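Local coordinates for RNA-dependent RNA Polymerase (Bombyx mori cytoplasmic polyhedrosis virus, PDB 6TZ0), which catalyses RNA-directed RNA synthesis, transcribing the viral double-stranded genome into plus strands and probably making minus strands on them in genome replication, at residues 154-159 and 165-170; 220-225 and 335-340. All coordinates share one frame; numbering follows the deposited sequence.

Interaction 1: residues 154-159 and 165-170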
loop_
_atom_site.group_PDB
_atom_site.type_symbol
_atom_site.label_atom_id
_atom_site.label_comp_id
_atom_site.label_asym_id
_atom_site.label_seq_id
_atom_site.Cartn_x
_atom_site.Cartn_y
_atom_site.Cartn_z
ATOM N N ALA A 154 -26.233 22.673 -17.763
ATOM C CA ALA A 154 -25.981 24.067 -18.121
ATOM C C ALA A 154 -24.875 24.195 -19.158
ATOM O O ALA A 154 -24.986 24.995 -20.098
ATOM C CB ALA A 154 -25.614 24.861 -16.875
ATOM N N SER A 155 -23.806 23.404 -19.004
ATOM C CA SER A 155 -22.722 23.425 -19.980
ATOM C C SER A 155 -23.189 22.935 -21.343
ATOM O O SER A 155 -22.850 23.536 -22.372
ATOM C CB SER A 155 -21.558 22.578 -19.482
ATOM O OG SER A 155 -21.934 21.218 -19.453
ATOM N N LEU A 156 -23.988 21.860 -21.366
ATOM C CA LEU A 156 -24.521 21.353 -22.631
ATOM C C LEU A 156 -25.461 22.354 -23.296
ATOM O O LEU A 156 -25.450 22.498 -24.526
ATOM C CB LEU A 156 -25.234 20.028 -22.393
ATOM C CG LEU A 156 -24.440 18.761 -22.117
ATOM C CD1 LEU A 156 -25.327 17.759 -21.455
ATOM C CD2 LEU A 156 -23.985 18.192 -23.430
ATOM N N ASP A 157 -26.264 23.068 -22.497
ATOM C CA ASP A 157 -27.190 24.053 -23.053
ATOM C C ASP A 157 -26.451 25.233 -23.661
ATOM O O ASP A 157 -26.811 25.708 -24.741
ATOM C CB ASP A 157 -28.154 24.557 -21.982
ATOM C CG ASP A 157 -29.159 23.522 -21.568
ATOM O OD1 ASP A 157 -29.432 22.604 -22.361
ATOM O OD2 ASP A 157 -29.704 23.650 -20.455
ATOM N N VAL A 158 -25.419 25.729 -22.975
ATOM C CA VAL A 158 -24.702 26.892 -23.491
ATOM C C VAL A 158 -23.850 26.510 -24.700
ATOM O O VAL A 158 -23.714 27.294 -25.648
ATOM C CB VAL A 158 -23.884 27.544 -22.361
ATOM C CG1 VAL A 158 -23.006 28.673 -22.861
ATOM C CG2 VAL A 158 -24.834 28.086 -21.334
ATOM N N TRP A 159 -23.321 25.282 -24.726
ATOM C CA TRP A 159 -22.539 24.868 -25.887
ATOM C C TRP A 159 -23.422 24.668 -27.114
ATOM O O TRP A 159 -23.128 25.204 -28.188
ATOM C CB TRP A 159 -21.766 23.588 -25.593
ATOM C CG TRP A 159 -20.809 23.205 -26.693
ATOM C CD1 TRP A 159 -21.069 22.398 -27.760
ATOM C CD2 TRP A 159 -19.430 23.574 -26.803
ATOM N NE1 TRP A 159 -19.957 22.275 -28.544
ATOM C CE2 TRP A 159 -18.932 22.983 -27.976
ATOM C CE3 TRP A 159 -18.572 24.361 -26.031
ATOM C CZ2 TRP A 159 -17.619 23.149 -28.393
ATOM C CZ3 TRP A 159 -17.272 24.523 -26.446
ATOM C CH2 TRP A 159 -16.806 23.920 -27.615
ATOM N N TYR A 165 -31.908 17.922 -26.745
ATOM C CA TYR A 165 -30.957 16.834 -26.919
ATOM C C TYR A 165 -31.354 15.722 -25.951
ATOM O O TYR A 165 -31.979 15.997 -24.921
ATOM C CB TYR A 165 -29.506 17.319 -26.703
ATOM C CG TYR A 165 -29.214 17.990 -25.389
ATOM C CD1 TYR A 165 -28.818 17.257 -24.282
ATOM C CD2 TYR A 165 -29.311 19.363 -25.267
ATOM C CE1 TYR A 165 -28.551 17.874 -23.091
ATOM C CE2 TYR A 165 -29.046 19.983 -24.084
ATOM C CZ TYR A 165 -28.665 19.237 -22.997
ATOM O OH TYR A 165 -28.408 19.860 -21.804
ATOM N N PRO A 166 -31.054 14.449 -26.280
ATOM C CA PRO A 166 -31.717 13.327 -25.576
ATOM C C PRO A 166 -31.416 13.179 -24.092
ATOM O O PRO A 166 -32.160 12.481 -23.385
ATOM C CB PRO A 166 -31.211 12.104 -26.345
ATOM C CG PRO A 166 -30.857 12.605 -27.661
ATOM C CD PRO A 166 -30.322 13.962 -27.465
ATOM N N LEU A 167 -30.355 13.811 -23.595
ATOM C CA LEU A 167 -30.022 13.652 -22.186
ATOM C C LEU A 167 -31.021 14.394 -21.304
ATOM O O LEU A 167 -31.254 14.000 -20.157
ATOM C CB LEU A 167 -28.588 14.117 -21.930
ATOM C CG LEU A 167 -27.982 13.796 -20.559
ATOM C CD1 LEU A 167 -27.902 12.295 -20.349
ATOM C CD2 LEU A 167 -26.614 14.418 -20.394
ATOM N N ARG A 168 -31.676 15.428 -21.847
ATOM C CA ARG A 168 -32.759 16.084 -21.121
ATOM C C ARG A 168 -33.953 15.154 -20.947
ATOM O O ARG A 168 -34.566 15.116 -19.873
ATOM C CB ARG A 168 -33.204 17.358 -21.840
ATOM C CG ARG A 168 -32.128 18.392 -22.016
ATOM C CD ARG A 168 -31.568 18.832 -20.690
ATOM N NE ARG A 168 -32.522 19.519 -19.828
ATOM C CZ ARG A 168 -32.699 20.834 -19.806
ATOM N NH1 ARG A 168 -31.988 21.613 -20.604
ATOM N NH2 ARG A 168 -33.581 21.370 -18.979
ATOM N N THR A 169 -34.291 14.390 -21.987
ATOM C CA THR A 169 -35.398 13.451 -21.871
ATOM C C THR A 169 -35.047 12.288 -20.963
ATOM O O THR A 169 -35.927 11.778 -20.270
ATOM C CB THR A 169 -35.817 12.934 -23.239
ATOM O OG1 THR A 169 -34.757 12.149 -23.791
ATOM C CG2 THR A 169 -36.094 14.096 -24.153
ATOM N N TYR A 170 -33.774 11.874 -20.928
ATOM C CA TYR A 170 -33.362 10.878 -19.935
ATOM C C TYR A 170 -33.484 11.405 -18.508
ATOM O O TYR A 170 -33.979 10.691 -17.626
ATOM C CB TYR A 170 -31.938 10.389 -20.202
ATOM C CG TYR A 170 -31.864 9.269 -21.210
ATOM C CD1 TYR A 170 -32.193 7.971 -20.844
ATOM C CD2 TYR A 170 -31.449 9.497 -22.513
ATOM C CE1 TYR A 170 -32.130 6.938 -21.749
ATOM C CE2 TYR A 170 -31.382 8.467 -23.426
ATOM C CZ TYR A 170 -31.721 7.192 -23.036
ATOM O OH TYR A 170 -31.657 6.160 -23.937
#

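Interaction 2: residues 220-225 and 335-340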
loop_
_atom_site.group_PDB
_atom_site.type_symbol
_atom_site.label_atom_id
_atom_site.label_comp_id
_atom_site.label_asym_id
_atom_site.label_seq_id
_atom_site.Cartn_x
_atom_site.Cartn_y
_atom_site.Cartn_z
ATOM N N GLY A 220 -16.324 15.480 -26.750
ATOM C CA GLY A 220 -16.251 15.104 -28.142
ATOM C C GLY A 220 -16.117 13.621 -28.382
ATOM O O GLY A 220 -15.904 13.210 -29.525
ATOM N N ILE A 221 -16.231 12.807 -27.337
ATOM C CA ILE A 221 -16.105 11.362 -27.478
ATOM C C ILE A 221 -17.429 10.746 -27.912
ATOM O O ILE A 221 -17.480 9.933 -28.840
ATOM C CB ILE A 221 -15.597 10.762 -26.157
ATOM C CG1 ILE A 221 -14.189 11.280 -25.870
ATOM C CG2 ILE A 221 -15.630 9.249 -26.188
ATOM C CD1 ILE A 221 -13.724 11.021 -24.481
ATOM N N LEU A 222 -18.518 11.128 -27.262
ATOM C CA LEU A 222 -19.840 10.642 -27.616
ATOM C C LEU A 222 -20.635 11.739 -28.301
ATOM O O LEU A 222 -20.554 12.909 -27.921
ATOM C CB LEU A 222 -20.603 10.156 -26.388
ATOM C CG LEU A 222 -20.105 8.902 -25.684
ATOM C CD1 LEU A 222 -20.942 8.660 -24.453
ATOM C CD2 LEU A 222 -20.171 7.713 -26.607
ATOM N N THR A 223 -21.395 11.356 -29.316
ATOM C CA THR A 223 -22.382 12.241 -29.909
ATOM C C THR A 223 -23.696 12.063 -29.151
ATOM O O THR A 223 -23.749 11.399 -28.113
ATOM C CB THR A 223 -22.510 11.962 -31.403
ATOM O OG1 THR A 223 -22.994 10.632 -31.608
ATOM C CG2 THR A 223 -21.162 12.097 -32.071
ATOM N N HIS A 224 -24.780 12.653 -29.651
ATOM C CA HIS A 224 -26.050 12.535 -28.942
ATOM C C HIS A 224 -26.690 11.168 -29.155
ATOM O O HIS A 224 -27.267 10.595 -28.221
ATOM C CB HIS A 224 -26.991 13.659 -29.367
ATOM C CG HIS A 224 -26.534 15.015 -28.934
ATOM N ND1 HIS A 224 -26.626 15.449 -27.632
ATOM C CD2 HIS A 224 -25.966 16.028 -29.627
ATOM C CE1 HIS A 224 -26.145 16.675 -27.541
ATOM N NE2 HIS A 224 -25.735 17.050 -28.737
ATOM N N VAL A 225 -26.561 10.617 -30.361
ATOM C CA VAL A 225 -27.108 9.294 -30.628
ATOM C C VAL A 225 -26.288 8.236 -29.902
ATOM O O VAL A 225 -26.821 7.237 -29.394
ATOM C CB VAL A 225 -27.136 9.040 -32.143
ATOM C CG1 VAL A 225 -28.093 7.930 -32.468
ATOM C CG2 VAL A 225 -27.451 10.297 -32.902
ATOM N N CYS A 335 -16.595 3.326 -26.993
ATOM C CA CYS A 335 -16.953 2.152 -26.196
ATOM C C CYS A 335 -16.385 2.210 -24.778
ATOM O O CYS A 335 -16.964 1.612 -23.863
ATOM C CB CYS A 335 -16.504 0.878 -26.898
ATOM S SG CYS A 335 -17.447 0.528 -28.381
ATOM N N ARG A 336 -15.267 2.914 -24.574
ATOM C CA ARG A 336 -14.799 3.179 -23.214
ATOM C C ARG A 336 -15.788 4.056 -22.462
ATOM O O ARG A 336 -16.026 3.851 -21.268
ATOM C CB ARG A 336 -13.417 3.845 -23.224
ATOM C CG ARG A 336 -12.291 2.981 -23.743
ATOM C CD ARG A 336 -12.152 1.784 -22.872
ATOM N NE ARG A 336 -11.662 2.108 -21.538
ATOM C CZ ARG A 336 -10.424 1.872 -21.131
ATOM N NH1 ARG A 336 -9.581 1.249 -21.935
ATOM N NH2 ARG A 336 -10.053 2.200 -19.907
ATOM N N ALA A 337 -16.374 5.038 -23.147
ATOM C CA ALA A 337 -17.415 5.845 -22.519
ATOM C C ALA A 337 -18.707 5.059 -22.327
ATOM O O ALA A 337 -19.496 5.377 -21.434
ATOM C CB ALA A 337 -17.678 7.096 -23.349
ATOM N N MET A 338 -18.946 4.045 -23.156
ATOM C CA MET A 338 -20.184 3.280 -23.058
ATOM C C MET A 338 -20.128 2.186 -22.004
ATOM O O MET A 338 -21.176 1.785 -21.494
ATOM C CB MET A 338 -20.538 2.659 -24.405
ATOM C CG MET A 338 -21.021 3.660 -25.419
ATOM S SD MET A 338 -21.346 2.963 -27.040
ATOM C CE MET A 338 -21.715 4.460 -27.935
ATOM N N THR A 339 -18.949 1.668 -21.677
ATOM C CA THR A 339 -18.864 0.599 -20.689
ATOM C C THR A 339 -18.425 1.070 -19.308
ATOM O O THR A 339 -18.839 0.485 -18.307
ATOM C CB THR A 339 -17.918 -0.502 -21.173
ATOM O OG1 THR A 339 -16.663 0.072 -21.543
ATOM C CG2 THR A 339 -18.505 -1.245 -22.353
ATOM N N ASN A 340 -17.588 2.098 -19.220
ATOM C CA ASN A 340 -17.181 2.625 -17.926
ATOM C C ASN A 340 -18.127 3.739 -17.505
ATOM O O ASN A 340 -18.639 4.499 -18.329
ATOM C CB ASN A 340 -15.740 3.140 -17.963
ATOM C CG ASN A 340 -15.171 3.424 -16.575
ATOM O OD1 ASN A 340 -15.833 3.228 -15.560
ATOM N ND2 ASN A 340 -13.931 3.893 -16.536
#

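Interaction 1: residues 154-159 and 165-170
Y165 reaches across to D157 and L156, putting a phenol against both a carboxylate and a leucine. With chi1 at 56°, the Y165 ring is held over its own backbone, flanked by N and C, and points at helix 145-160. The hydroxyl donates to D157: Y165 OH lies 3.0 Å from D157 OD1 and meets that oxygen from above the carboxylate plane, 58° out of it. R168 approaches the same carboxylate. Its chain folds at chi2 and chi3, and the salt bridge closes between R168 NH1 and D157 OD2 at 3.1 Å, with a weak second bond to D157 OD1 at 3.3 Å. OD1 thus takes one hydrogen bond from the tyrosine and only a weak one from the arginine; the guanidinium probably favours the ionised carboxylate. The bent arginine chain also passes over one face of the tyrosine, R168 CG standing 3.7 Å above the ring plane, offset toward the rim. On the apolar side, L156 CB lies 3.6 Å from Y165 CZ, and L156 CD1 is equally far from Y165 CE1. The same methyl meets the tip of L167, whose CD2 is 3.7 Å from L156 CD1, the two leucines crossing nearly at right angles. Behind this, L156 also packs on I217 and M218 of helix 206-218. Polar and apolar contacts together join two successive, roughly antiparallel helices, a helical hairpin in the N-terminal region of this reovirus-family polymerase.

Interaction 2: residues 220-225 and 335-340
L222 and I221 meet A337 and M338 where a helix-to-helix corner, closed by a Schellman motif and reopened by an N-cap, packs against the last turn of helix 325-339. No hydrogen bond crosses; the contact is purely apolar. The methyl of A337 is the hub: A337 CB lies 3.8 Å from L222 CD1 and also touches L222 CG, while I221 CG2 borders it at 4.1 Å. The other leucine branch turns to the methionine, with L222 CD2 3.8 Å from M338 CE. M338 gets there because its chain is extended beyond CG (chi2 176°, chi3 -175°), carrying the terminal methyl out from a CB that does not itself face the corner. Further out, M338 also lies against E226, V229 and A230 of helix 224-237 and against F311 and Y314 of helix 309-320, so the methionine is packed among three elements. The corner is set by its backbone. G220 ends helix 206-218 at positive phi (83°), and L222 is hydrogen-bonded through its backbone to A216. T223 then N-caps helix 224-237 in a capping box, E226 OE1 receiving T223 N in return, and T223 OG1 is also bonded to E58 O. On the partner helix, the final turn is tied by T339, whose OG1 donates to C335 O at 2.8 Å, an oxygen that also accepts T339 N.

How the interactions relate
The two interactions lie with their centres 15 Å apart and touch directly through H224: Y165 CB of interaction 1 is 3.5 Å from H224 CE1 of interaction 2, and P166 CD is 3.8 Å from H224 CB. H224 also meets Y160, near the end of helix 145-160, edge-to-face. Helix 224-237, which starts in segment 220-225, runs between segments 165-170 and 335-340; P166 and Y170 rest on its I228, and it also borders interaction 2. Helix 206-218 adds a second link: its C-terminal turn, which backs interaction 1, leads into the corner of interaction 2. Together they join the N-terminal helices to helix 325-339, away from the annotated metal and nucleotide sites.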